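Side-chain contacts in thiosulfate sulfurtransferase (Pseudomonas aeruginosa, PDB 1YT8), which probably transfers sulfur from thiosulfate to cyanide, as related rhodanese-family enzymes do, using a single chain that carries four rhodanese-like domains: residues R21-L26 and H279-Y284; A44-S49 and H56-R61; A385-E390 and A430-L435; R489-R492 and T497-P500; E516-G519 and T523-F526. All blocks are in the same frame, centred on the assembly; numbering follows the deposited sequence.

How the interactions relate
Interactions 1 and 2 belong together: strands 25-28 and 44-45 are neighbours in the sheet of the first rhodanese-like domain, and the two contacts touch through a probable hydrogen bond from Y284 OH to R58 O. Both rely on charged groups in buried places, and both reach toward the third domain. Interaction 3 lies about 33 Å from interaction 2, centre to centre, in the last rhodanese-like domain, where an arginine stacks on a partly exposed tryptophan. Interaction 4 is a partly exposed loop contact built on water and weak polar bonds. Interaction 5 is mainly apolar, with one side chain buried. Both of these belong to the C-terminal region of helices 501-512 and 514-521.

Interaction 1: R21-L26 and H279-Y284; sequences RRELAL and HDRTTY
E23 OE2 is gripped by two donors of residues 279-284. The backbone N of T282 meets it at 2.7 Å in a nearly straight bond (171°) and uses the syn lone pair, on the side of the other carboxylate oxygen. R281 NE reaches the same oxygen, E23 OE2, at 2.8 Å from above the carboxylate plane, forming a salt bridge in which E23 lies at the edge of the guanidinium; the two flat groups stand 74° apart. That approach depends on the folding of the arginine, whose bends at chi2 and chi3 bring NE back over its own backbone. Each segment runs into the second strand of a rhodanese-like domain, 25-28 in the first and 283-287 in the third, so the glutamate ties together two domains distant in sequence. Its other oxygen is also engaged: T282 OG1 donates to E23 OE1 at 2.8 Å, and R61 adds a salt bridge there. Glutamate suits this buried place because two oxygens can take several donors at once, which would be expected to keep the carboxylate ionised. Threonine adds a hydroxyl donor beside its backbone N-H, so one residue meets both carboxylate oxygens, while R281 NH2 is held by Q348 and the carbonyl of G322.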
# COMPACT_ATOMS: atom_id res chain seq x y z
N ARG A 21 -20.74 10.31 4.27
CA ARG A 21 -20.01 9.10 4.61
C ARG A 21 -20.64 7.83 4.04
O ARG A 21 -20.68 6.78 4.69
CB ARG A 21 -19.83 9.00 6.12
CG ARG A 21 -19.04 10.19 6.64
CD ARG A 21 -18.93 10.25 8.14
NE ARG A 21 -18.38 11.54 8.54
CZ ARG A 21 -18.19 11.92 9.79
NH1 ARG A 21 -18.51 11.10 10.79
NH2 ARG A 21 -17.68 13.12 10.06
N ARG A 22 -21.16 7.95 2.82
CA ARG A 22 -21.76 6.81 2.12
C ARG A 22 -20.62 6.11 1.39
O ARG A 22 -19.72 6.77 0.87
CB ARG A 22 -22.80 7.28 1.10
CG ARG A 22 -24.03 7.96 1.69
CD ARG A 22 -25.13 8.13 0.63
NE ARG A 22 -24.78 9.09 -0.41
CZ ARG A 22 -25.02 10.39 -0.34
NH1 ARG A 22 -25.61 10.91 0.73
NH2 ARG A 22 -24.67 11.19 -1.35
N GLU A 23 -20.65 4.78 1.34
CA GLU A 23 -19.59 4.04 0.67
C GLU A 23 -19.42 4.43 -0.78
O GLU A 23 -20.40 4.61 -1.51
CB GLU A 23 -19.85 2.54 0.76
CG GLU A 23 -19.83 1.99 2.17
CD GLU A 23 -19.77 0.47 2.20
OE1 GLU A 23 -19.80 -0.14 1.11
OE2 GLU A 23 -19.70 -0.10 3.30
N LEU A 24 -18.17 4.55 -1.20
CA LEU A 24 -17.84 4.89 -2.58
C LEU A 24 -16.41 4.49 -2.87
O LEU A 24 -15.57 4.39 -1.97
CB LEU A 24 -18.01 6.40 -2.82
CG LEU A 24 -17.07 7.37 -2.10
CD1 LEU A 24 -15.76 7.50 -2.86
CD2 LEU A 24 -17.74 8.73 -1.99
N ALA A 25 -16.13 4.24 -4.15
CA ALA A 25 -14.79 3.89 -4.59
C ALA A 25 -14.47 4.82 -5.75
O ALA A 25 -15.07 4.71 -6.82
CB ALA A 25 -14.74 2.43 -5.03
N LEU A 26 -13.54 5.74 -5.52
CA LEU A 26 -13.11 6.70 -6.54
C LEU A 26 -11.77 6.16 -7.02
O LEU A 26 -10.76 6.28 -6.33
CB LEU A 26 -12.92 8.09 -5.92
CG LEU A 26 -12.41 9.20 -6.83
CD1 LEU A 26 -13.36 9.39 -8.01
CD2 LEU A 26 -12.29 10.49 -6.03
N HIS A 279 -25.32 -7.15 3.22
CA HIS A 279 -24.88 -6.89 1.85
C HIS A 279 -24.88 -5.42 1.43
O HIS A 279 -24.47 -5.11 0.32
CB HIS A 279 -25.74 -7.70 0.88
CG HIS A 279 -25.79 -9.16 1.19
ND1 HIS A 279 -24.65 -9.95 1.27
CD2 HIS A 279 -26.83 -9.99 1.45
CE1 HIS A 279 -25.00 -11.19 1.56
NE2 HIS A 279 -26.31 -11.24 1.67
N ASP A 280 -25.32 -4.53 2.31
CA ASP A 280 -25.34 -3.11 1.98
C ASP A 280 -24.05 -2.44 2.43
O ASP A 280 -23.85 -1.25 2.20
CB ASP A 280 -26.54 -2.43 2.65
CG ASP A 280 -26.47 -2.51 4.17
OD1 ASP A 280 -26.23 -3.61 4.70
OD2 ASP A 280 -26.68 -1.46 4.83
N ARG A 281 -23.16 -3.20 3.07
CA ARG A 281 -21.90 -2.64 3.55
C ARG A 281 -20.69 -3.47 3.14
O ARG A 281 -20.79 -4.68 2.90
CB ARG A 281 -21.90 -2.52 5.09
CG ARG A 281 -22.87 -1.49 5.67
CD ARG A 281 -22.58 -0.08 5.18
NE ARG A 281 -21.25 0.40 5.56
CZ ARG A 281 -20.87 0.71 6.79
NH1 ARG A 281 -21.72 0.58 7.81
NH2 ARG A 281 -19.64 1.16 7.02
N THR A 282 -19.54 -2.80 3.06
CA THR A 282 -18.28 -3.44 2.72
C THR A 282 -17.55 -3.66 4.04
O THR A 282 -17.34 -2.71 4.80
CB THR A 282 -17.40 -2.53 1.83
OG1 THR A 282 -18.05 -2.31 0.57
CG2 THR A 282 -16.04 -3.16 1.60
N THR A 283 -17.15 -4.90 4.32
CA THR A 283 -16.45 -5.21 5.56
C THR A 283 -15.12 -5.90 5.26
O THR A 283 -15.10 -7.00 4.71
CB THR A 283 -17.31 -6.15 6.45
OG1 THR A 283 -18.55 -5.50 6.76
CG2 THR A 283 -16.57 -6.46 7.75
N TYR A 284 -14.03 -5.23 5.60
CA TYR A 284 -12.69 -5.78 5.38
C TYR A 284 -12.20 -6.45 6.66
O TYR A 284 -12.14 -5.82 7.71
CB TYR A 284 -11.70 -4.66 5.03
CG TYR A 284 -11.99 -3.85 3.78
CD1 TYR A 284 -11.75 -4.37 2.51
CD2 TYR A 284 -12.47 -2.54 3.88
CE1 TYR A 284 -11.96 -3.60 1.36
CE2 TYR A 284 -12.68 -1.76 2.74
CZ TYR A 284 -12.42 -2.30 1.49
OH TYR A 284 -12.63 -1.54 0.37

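Interaction 2: A44-S49 and H56-R61; sequences ANLPLS and HARVPR. With GOL (glycerol), chain C.
The guanidinium of R58 presents its edge to N45 O and to a glycerol oxygen, both lying near its plane, while the methyl groups of A44 and L46 come up to it obliquely. R58 NH1 donates to N45 O at 2.9 Å, with an N-H...O angle of 145°, and the donor is tilted 33° from the carbonyl plane. R58 NH2 adds a weak bond to N45 O at 3.3 Å. GOL O1, from a glycerol probably left by the crystallisation liquor, donates to N45 O at 2.7 Å, so that carbonyl is shared by the arginine and the glycerol. A water accepts from N45 N at 2.8 Å and weakly from R58 NH2. Methyl groups pack against the guanidinium nitrogens: A44 CB lies 3.7 Å from R58 NH2, and L46 slides past the arginine in the opposite direction, with L46 CD1 3.8 Å from R58 NH1. The arginine chain leaves the end of helix 51-58 and bends at chi3 (69°), which turns the guanidinium onto the strand. Strand 44-45 is one of the two edge strands of the five-stranded parallel sheet of the first rhodanese-like domain. A44 and L46 bond to the neighbouring strand 25-28, whereas the amide and carbonyl of N45 are used on the side of R58. Beyond the two segments, E54 forms a salt bridge with NH1, S319 OG is bonded to NE and the carbonyl of D315 to NH2. A buried arginine suits this position because its several N-H groups can satisfy a strand-edge carbonyl and partners from the third domain together, and the carboxylate of E54 would be expected to offset its charge.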
# COMPACT_ATOMS: atom_id res chain seq x y z
N ALA A 44 -8.36 6.30 -4.94
CA ALA A 44 -7.47 5.16 -4.78
C ALA A 44 -6.92 4.85 -6.16
O ALA A 44 -7.65 4.94 -7.15
CB ALA A 44 -8.24 3.96 -4.24
N ASN A 45 -5.65 4.49 -6.24
CA ASN A 45 -5.05 4.18 -7.53
C ASN A 45 -5.13 2.69 -7.85
O ASN A 45 -4.56 1.86 -7.15
CB ASN A 45 -3.59 4.65 -7.57
CG ASN A 45 -2.93 4.43 -8.92
OD1 ASN A 45 -3.55 4.62 -9.97
ND2 ASN A 45 -1.67 4.04 -8.90
N LEU A 46 -5.86 2.36 -8.91
CA LEU A 46 -5.95 0.98 -9.36
C LEU A 46 -5.79 1.03 -10.87
O LEU A 46 -6.76 1.10 -11.62
CB LEU A 46 -7.30 0.34 -8.98
CG LEU A 46 -7.47 -1.10 -9.48
CD1 LEU A 46 -6.20 -1.90 -9.23
CD2 LEU A 46 -8.67 -1.76 -8.80
N PRO A 47 -4.53 1.02 -11.33
CA PRO A 47 -4.20 1.07 -12.76
C PRO A 47 -4.98 0.07 -13.59
O PRO A 47 -5.10 -1.10 -13.22
CB PRO A 47 -2.70 0.77 -12.76
CG PRO A 47 -2.24 1.37 -11.45
CD PRO A 47 -3.31 0.88 -10.51
N LEU A 48 -5.52 0.53 -14.71
CA LEU A 48 -6.26 -0.33 -15.61
C LEU A 48 -5.43 -1.59 -15.86
O LEU A 48 -5.97 -2.69 -15.96
CB LEU A 48 -6.52 0.39 -16.94
CG LEU A 48 -7.23 -0.42 -18.04
CD1 LEU A 48 -8.68 -0.65 -17.65
CD2 LEU A 48 -7.14 0.34 -19.35
N SER A 49 -4.12 -1.41 -15.94
CA SER A 49 -3.20 -2.53 -16.18
C SER A 49 -3.36 -3.73 -15.24
O SER A 49 -3.13 -4.87 -15.66
CB SER A 49 -1.75 -2.04 -16.13
OG SER A 49 -1.46 -1.19 -17.22
N HIS A 56 -11.57 -7.25 -6.82
CA HIS A 56 -12.41 -8.03 -5.91
C HIS A 56 -11.99 -7.94 -4.45
O HIS A 56 -12.79 -8.20 -3.55
CB HIS A 56 -12.47 -9.49 -6.35
CG HIS A 56 -13.26 -9.70 -7.61
ND1 HIS A 56 -14.28 -8.86 -7.99
CD2 HIS A 56 -13.19 -10.67 -8.56
CE1 HIS A 56 -14.80 -9.30 -9.12
NE2 HIS A 56 -14.16 -10.39 -9.49
N ALA A 57 -10.74 -7.56 -4.21
CA ALA A 57 -10.25 -7.43 -2.85
C ALA A 57 -10.43 -6.00 -2.34
O ALA A 57 -10.82 -5.79 -1.19
CB ALA A 57 -8.77 -7.83 -2.77
N ARG A 58 -10.17 -5.02 -3.19
CA ARG A 58 -10.29 -3.62 -2.80
C ARG A 58 -11.71 -3.07 -2.84
O ARG A 58 -12.04 -2.12 -2.12
CB ARG A 58 -9.35 -2.77 -3.66
CG ARG A 58 -7.89 -3.20 -3.51
CD ARG A 58 -6.96 -2.44 -4.43
NE ARG A 58 -6.81 -1.04 -4.06
CZ ARG A 58 -6.01 -0.19 -4.70
NH1 ARG A 58 -5.30 -0.61 -5.74
NH2 ARG A 58 -5.94 1.08 -4.31
N VAL A 59 -12.56 -3.65 -3.68
CA VAL A 59 -13.95 -3.23 -3.80
C VAL A 59 -14.79 -4.51 -3.91
O VAL A 59 -15.33 -4.81 -4.97
CB VAL A 59 -14.19 -2.35 -5.06
CG1 VAL A 59 -15.61 -1.79 -5.05
CG2 VAL A 59 -13.18 -1.21 -5.10
N PRO A 60 -14.90 -5.27 -2.81
CA PRO A 60 -15.66 -6.53 -2.78
C PRO A 60 -17.16 -6.45 -3.05
O PRO A 60 -17.72 -7.36 -3.67
CB PRO A 60 -15.35 -7.08 -1.39
CG PRO A 60 -15.18 -5.84 -0.57
CD PRO A 60 -14.34 -4.97 -1.48
N ARG A 61 -17.82 -5.39 -2.60
CA ARG A 61 -19.26 -5.23 -2.81
C ARG A 61 -19.53 -4.89 -4.27
O ARG A 61 -19.19 -3.80 -4.73
CB ARG A 61 -19.82 -4.12 -1.92
CG ARG A 61 -20.77 -4.59 -0.84
CD ARG A 61 -21.95 -3.63 -0.73
NE ARG A 61 -21.53 -2.23 -0.64
CZ ARG A 61 -22.33 -1.20 -0.84
NH1 ARG A 61 -23.61 -1.40 -1.13
NH2 ARG A 61 -21.87 0.04 -0.74
C1 GOL C . -2.11 -1.20 -6.46
O1 GOL C . -3.16 -0.39 -7.37
C2 GOL C . -1.54 -0.76 -5.27
O2 GOL C . -1.37 0.58 -5.26
C3 GOL C . -1.33 -1.73 -4.58
O3 GOL C . -1.30 -3.22 -4.14
O HOH W 1 -4.09 3.63 -4.02

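Interaction 3: A385-E390 and A430-L435; sequences ADWLGE and AERYVL
W387 carries the guanidinium of R432 flat on one face of its indole. The two planes are only 5° apart with centres at 3.6 Å, and the central carbon of the guanidinium, R432 CZ, stands 3.6 Å from the centroid of the five-membered ring, 20° off its normal, a cation-pi stack. The overlap does not stop at the charge: R432 CD lies over the six-membered ring, 3.7 Å from its centroid, in a CH-pi contact. The arginine thus covers both rings of the indole, NE above CE3 and NH2 close to CG. R432 CG sits between its own backbone N and carbonyl carbon, the crowded position (chi1 52°), and from there the chain runs extended to NE and lies across the tryptophan. Besides the stack, V434 CG2 approaches W387 CZ3 obliquely at 3.9 Å; being two residues along the strand, V434 points to the same side as R432. Two of the guanidinium nitrogens also have polar partners: T393 OG1 is bonded to NE, and a water accepting from R432 NH2 at 3.0 Å lies 2.8 Å from W387 O. Tryptophan and arginine suit this partly exposed margin, since a broad aromatic face can hold a planar cation whose N-H groups still reach oxygens around its rim. The indole projects from helix 381-387 over the sheet of the final rhodanese-like domain, where it also touches T393 and I379 and meets F459 edge-to-face; on the other side of strand 432-436, Y433 and L435 pack against helix 441-454.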
# COMPACT_ATOMS: atom_id res chain seq x y z
N ALA A 385 11.94 -21.30 -26.28
CA ALA A 385 13.36 -21.16 -26.56
C ALA A 385 13.63 -21.54 -28.02
O ALA A 385 14.36 -20.85 -28.73
CB ALA A 385 14.18 -22.05 -25.62
N ASP A 386 13.03 -22.65 -28.46
CA ASP A 386 13.19 -23.09 -29.84
C ASP A 386 12.68 -22.02 -30.81
O ASP A 386 13.36 -21.67 -31.76
CB ASP A 386 12.43 -24.41 -30.07
CG ASP A 386 13.20 -25.62 -29.57
OD1 ASP A 386 12.59 -26.70 -29.43
OD2 ASP A 386 14.42 -25.49 -29.32
N TRP A 387 11.48 -21.52 -30.55
CA TRP A 387 10.88 -20.48 -31.39
C TRP A 387 11.82 -19.28 -31.55
O TRP A 387 11.99 -18.75 -32.64
CB TRP A 387 9.57 -19.99 -30.77
CG TRP A 387 8.39 -20.89 -31.02
CD1 TRP A 387 8.41 -22.21 -31.37
CD2 TRP A 387 7.00 -20.53 -30.92
NE1 TRP A 387 7.13 -22.69 -31.49
CE2 TRP A 387 6.25 -21.68 -31.22
CE3 TRP A 387 6.33 -19.34 -30.60
CZ2 TRP A 387 4.85 -21.69 -31.22
CZ3 TRP A 387 4.94 -19.34 -30.59
CH2 TRP A 387 4.21 -20.51 -30.90
N LEU A 388 12.41 -18.85 -30.44
CA LEU A 388 13.31 -17.70 -30.45
C LEU A 388 14.60 -17.93 -31.24
O LEU A 388 15.39 -17.00 -31.43
CB LEU A 388 13.65 -17.29 -29.01
CG LEU A 388 12.45 -16.75 -28.21
CD1 LEU A 388 12.85 -16.50 -26.76
CD2 LEU A 388 11.96 -15.46 -28.86
N GLY A 389 14.79 -19.16 -31.70
CA GLY A 389 15.98 -19.48 -32.48
C GLY A 389 15.89 -18.90 -33.89
O GLY A 389 16.88 -18.89 -34.63
N GLU A 390 14.71 -18.43 -34.25
CA GLU A 390 14.46 -17.84 -35.56
C GLU A 390 13.66 -16.56 -35.35
O GLU A 390 12.94 -16.44 -34.37
CB GLU A 390 13.65 -18.79 -36.44
CG GLU A 390 14.27 -20.16 -36.66
CD GLU A 390 15.62 -20.08 -37.35
OE1 GLU A 390 15.72 -19.41 -38.40
OE2 GLU A 390 16.58 -20.70 -36.84
N ALA A 430 4.80 -9.11 -36.11
CA ALA A 430 5.37 -10.38 -35.72
C ALA A 430 4.52 -11.49 -36.31
O ALA A 430 3.37 -11.26 -36.69
CB ALA A 430 5.41 -10.50 -34.20
N GLU A 431 5.08 -12.69 -36.39
CA GLU A 431 4.34 -13.83 -36.92
C GLU A 431 3.53 -14.44 -35.78
O GLU A 431 2.50 -15.09 -36.00
CB GLU A 431 5.30 -14.86 -37.51
CG GLU A 431 6.16 -14.28 -38.63
CD GLU A 431 6.84 -15.33 -39.48
OE1 GLU A 431 7.62 -16.15 -38.94
OE2 GLU A 431 6.60 -15.34 -40.71
N ARG A 432 3.98 -14.19 -34.55
CA ARG A 432 3.31 -14.71 -33.37
C ARG A 432 3.81 -14.01 -32.11
O ARG A 432 4.97 -13.60 -32.04
CB ARG A 432 3.56 -16.22 -33.26
CG ARG A 432 5.04 -16.58 -33.32
CD ARG A 432 5.25 -18.05 -33.67
NE ARG A 432 6.67 -18.37 -33.77
CZ ARG A 432 7.15 -19.55 -34.17
NH1 ARG A 432 6.32 -20.52 -34.52
NH2 ARG A 432 8.46 -19.76 -34.22
N TYR A 433 2.93 -13.88 -31.13
CA TYR A 433 3.26 -13.23 -29.87
C TYR A 433 3.19 -14.22 -28.72
O TYR A 433 2.34 -15.10 -28.70
CB TYR A 433 2.29 -12.09 -29.57
CG TYR A 433 2.37 -10.91 -30.49
CD1 TYR A 433 3.20 -9.82 -30.19
CD2 TYR A 433 1.61 -10.86 -31.66
CE1 TYR A 433 3.25 -8.71 -31.04
CE2 TYR A 433 1.66 -9.76 -32.50
CZ TYR A 433 2.48 -8.69 -32.19
OH TYR A 433 2.53 -7.61 -33.04
N VAL A 434 4.10 -14.06 -27.76
CA VAL A 434 4.12 -14.89 -26.57
C VAL A 434 4.15 -13.90 -25.40
O VAL A 434 5.04 -13.06 -25.32
CB VAL A 434 5.37 -15.79 -26.51
CG1 VAL A 434 5.37 -16.57 -25.20
CG2 VAL A 434 5.36 -16.76 -27.70
N LEU A 435 3.16 -14.00 -24.52
CA LEU A 435 3.07 -13.08 -23.39
C LEU A 435 3.57 -13.71 -22.10
O LEU A 435 3.35 -14.89 -21.85
CB LEU A 435 1.62 -12.61 -23.21
CG LEU A 435 0.83 -12.29 -24.49
CD1 LEU A 435 -0.52 -11.73 -24.10
CD2 LEU A 435 1.59 -11.30 -25.37
O HOH W 2 10.24 -17.32 -34.30

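Interaction 4: R489-R492 and T497-P500; sequences RYRR and TDNP
The irregular loop that leads into helix 501-512 doubles back on itself here, and R491 reaches over to D498, N499 and P500 just before the helix begins. R491 has CG anti to its backbone N (chi1 -173°) and stays extended to NE, which carries the guanidinium alongside the returning arm of the loop. R491 NH2 makes a weak, strongly bent bond to D498 O, 2.9 Å long with an angle of 117°, the oxygen lying near the guanidinium plane. The carboxylate is a more distant partner: R491 NH2 to D498 OD2 is a long salt bridge of 3.7 Å. A water joins the groups more closely, accepting from R491 NE at 2.7 Å in the guanidinium plane and lying 2.8 Å from N499 OD1, to which it may donate. P500 CD lies over one face of the guanidinium, 4.1 Å from R491 NH2. N499 is positioned by its amide nitrogen, which is bonded to the carbonyl of E495, while the neighbouring R492 turns away to form a salt bridge with E32. A long arginine suits an exposed position, where it can combine loose charge pairing with solvent. P500 occupies the N-cap position, and proline fits there because the start of a helix requires no amide donor from it. The arrangement is that of a loop folded against the N-terminal end of the helix it precedes.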
# COMPACT_ATOMS: atom_id res chain seq x y z
N ARG A 489 5.64 3.05 -11.82
CA ARG A 489 5.96 3.25 -10.41
C ARG A 489 6.42 4.66 -10.07
O ARG A 489 7.28 5.23 -10.74
CB ARG A 489 7.03 2.25 -9.94
CG ARG A 489 7.53 2.56 -8.52
CD ARG A 489 8.42 1.48 -7.95
NE ARG A 489 8.90 1.84 -6.62
CZ ARG A 489 9.79 2.81 -6.38
NH1 ARG A 489 10.31 3.50 -7.39
NH2 ARG A 489 10.13 3.10 -5.13
N TYR A 490 5.83 5.23 -9.02
CA TYR A 490 6.20 6.56 -8.57
C TYR A 490 7.48 6.43 -7.75
O TYR A 490 7.56 5.60 -6.84
CB TYR A 490 5.09 7.15 -7.69
CG TYR A 490 5.52 8.38 -6.91
CD1 TYR A 490 6.05 9.50 -7.56
CD2 TYR A 490 5.37 8.43 -5.52
CE1 TYR A 490 6.42 10.64 -6.84
CE2 TYR A 490 5.75 9.57 -4.80
CZ TYR A 490 6.27 10.67 -5.46
OH TYR A 490 6.62 11.80 -4.75
N ARG A 491 8.48 7.23 -8.09
CA ARG A 491 9.76 7.20 -7.38
C ARG A 491 9.61 7.89 -6.03
O ARG A 491 9.78 9.10 -5.92
CB ARG A 491 10.83 7.91 -8.22
CG ARG A 491 12.25 7.80 -7.69
CD ARG A 491 13.22 8.55 -8.59
NE ARG A 491 14.61 8.40 -8.17
CZ ARG A 491 15.64 8.98 -8.78
NH1 ARG A 491 15.43 9.75 -9.84
NH2 ARG A 491 16.87 8.80 -8.33
N ARG A 492 9.28 7.12 -5.00
CA ARG A 492 9.10 7.66 -3.66
C ARG A 492 10.42 8.21 -3.11
O ARG A 492 11.39 7.47 -2.96
CB ARG A 492 8.53 6.58 -2.75
CG ARG A 492 7.16 6.06 -3.20
CD ARG A 492 6.90 4.66 -2.65
NE ARG A 492 5.52 4.20 -2.84
CZ ARG A 492 4.96 3.91 -4.01
NH1 ARG A 492 5.66 4.02 -5.14
NH2 ARG A 492 3.71 3.49 -4.05
N THR A 497 18.22 5.05 -1.20
CA THR A 497 19.21 6.07 -0.89
C THR A 497 19.77 6.78 -2.13
O THR A 497 20.78 7.49 -2.05
CB THR A 497 20.39 5.45 -0.12
OG1 THR A 497 21.39 6.45 0.12
CG2 THR A 497 20.99 4.30 -0.92
N ASP A 498 19.12 6.61 -3.27
CA ASP A 498 19.59 7.24 -4.50
C ASP A 498 18.73 8.40 -4.99
O ASP A 498 18.77 8.76 -6.17
CB ASP A 498 19.71 6.18 -5.61
CG ASP A 498 18.39 5.52 -5.93
OD1 ASP A 498 17.72 5.03 -4.99
OD2 ASP A 498 18.01 5.49 -7.12
N ASN A 499 17.97 9.01 -4.09
CA ASN A 499 17.13 10.15 -4.44
C ASN A 499 17.94 11.42 -4.19
O ASN A 499 18.58 11.55 -3.15
CB ASN A 499 15.86 10.18 -3.58
CG ASN A 499 14.93 9.02 -3.86
OD1 ASN A 499 14.32 8.94 -4.92
ND2 ASN A 499 14.83 8.11 -2.90
N PRO A 500 17.92 12.37 -5.14
CA PRO A 500 18.69 13.60 -4.91
C PRO A 500 18.17 14.38 -3.71
O PRO A 500 16.97 14.36 -3.41
CB PRO A 500 18.53 14.35 -6.23
CG PRO A 500 17.20 13.88 -6.74
CD PRO A 500 17.24 12.40 -6.44
O HOH W 3 14.99 6.58 -6.20

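Interaction 5: E516-G519 and T523-F526; sequences EQLG and THGF
L518, on the last helix of the chain (514-521), packs against H524 and F526 of the irregular loop that follows, so the helix is covered by the segment that leaves it. The tight part lies between the leucine and the histidine. The edge of the imidazole faces the helix, with L518 O in its plane 3.5 Å from H524 CD2, a contact that is not a hydrogen bond. L518 CB is 3.8 Å from H524 CD2, and the methyl L518 CD2 is 3.9 Å from the same ring carbon, H524 CD2. The leucine crosses both aromatic side chains at about a right angle and spreads its branches over two neighbours, which suits a residue buried also against L41 and A118. F526 belongs to the same cluster: H524 CB sits 3.6 Å above the centre of its ring, and F119 of helix 114-127 meets the ring edge-to-face. Packing is looser where the other methyl, L518 CD1, approaches F526 CD2 obliquely at 4.1 Å, and the exposed E516 and G519 lie on the outer surface of the helix. At the turn G525 has a positive phi (71°), a conformation easily reached by a residue without a side chain. The histidine side chain rises with CG between its own N and carbonyl carbon (chi1 55°), and this brings ND1 round to the backbone beyond the glycine. Histidine suits the place, since one edge of its ring can pack while another accepts a bond. In that bond F526 N donates to H524 ND1 at 2.9 Å, almost straight (164°) and in the ring plane.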
# COMPACT_ATOMS: atom_id res chain seq x y z
N GLU A 516 -2.86 22.36 5.63
CA GLU A 516 -3.55 23.46 4.97
C GLU A 516 -4.43 22.90 3.86
O GLU A 516 -5.57 23.33 3.68
CB GLU A 516 -2.54 24.45 4.39
CG GLU A 516 -3.17 25.67 3.76
CD GLU A 516 -2.15 26.65 3.22
OE1 GLU A 516 -1.25 27.06 4.00
OE2 GLU A 516 -2.23 27.03 2.03
N GLN A 517 -3.92 21.93 3.11
CA GLN A 517 -4.69 21.33 2.02
C GLN A 517 -5.92 20.60 2.55
O GLN A 517 -6.99 20.64 1.92
CB GLN A 517 -3.84 20.34 1.21
CG GLN A 517 -2.75 20.97 0.36
CD GLN A 517 -2.33 20.05 -0.76
OE1 GLN A 517 -3.02 19.94 -1.79
NE2 GLN A 517 -1.23 19.35 -0.57
N LEU A 518 -5.78 19.91 3.68
CA LEU A 518 -6.90 19.20 4.29
C LEU A 518 -8.02 20.19 4.59
O LEU A 518 -9.20 19.89 4.41
CB LEU A 518 -6.47 18.51 5.59
CG LEU A 518 -5.59 17.26 5.50
CD1 LEU A 518 -5.28 16.76 6.91
CD2 LEU A 518 -6.31 16.17 4.71
N GLY A 519 -7.64 21.39 5.04
CA GLY A 519 -8.63 22.40 5.35
C GLY A 519 -9.38 22.82 4.10
O GLY A 519 -10.59 23.04 4.14
N THR A 523 -13.38 17.28 3.47
CA THR A 523 -14.23 16.08 3.44
C THR A 523 -13.64 14.89 4.20
O THR A 523 -14.25 13.82 4.25
CB THR A 523 -14.48 15.62 1.98
OG1 THR A 523 -13.26 15.11 1.44
CG2 THR A 523 -14.95 16.80 1.12
N HIS A 524 -12.48 15.08 4.81
CA HIS A 524 -11.81 13.99 5.53
C HIS A 524 -12.47 13.50 6.82
O HIS A 524 -12.53 12.30 7.08
CB HIS A 524 -10.35 14.39 5.80
CG HIS A 524 -10.20 15.69 6.52
ND1 HIS A 524 -10.35 15.81 7.88
CD2 HIS A 524 -9.93 16.94 6.06
CE1 HIS A 524 -10.18 17.07 8.24
NE2 HIS A 524 -9.93 17.78 7.15
N GLY A 525 -12.96 14.43 7.64
CA GLY A 525 -13.59 14.02 8.89
C GLY A 525 -12.61 13.49 9.93
O GLY A 525 -13.01 12.78 10.86
N PHE A 526 -11.33 13.81 9.78
CA PHE A 526 -10.32 13.35 10.73
C PHE A 526 -10.46 14.07 12.06
O PHE A 526 -10.93 15.21 12.11
CB PHE A 526 -8.89 13.66 10.25
CG PHE A 526 -8.50 13.00 8.96
CD1 PHE A 526 -9.19 11.89 8.47
CD2 PHE A 526 -7.39 13.47 8.26
CE1 PHE A 526 -8.77 11.26 7.30
CE2 PHE A 526 -6.97 12.84 7.08
CZ PHE A 526 -7.66 11.73 6.60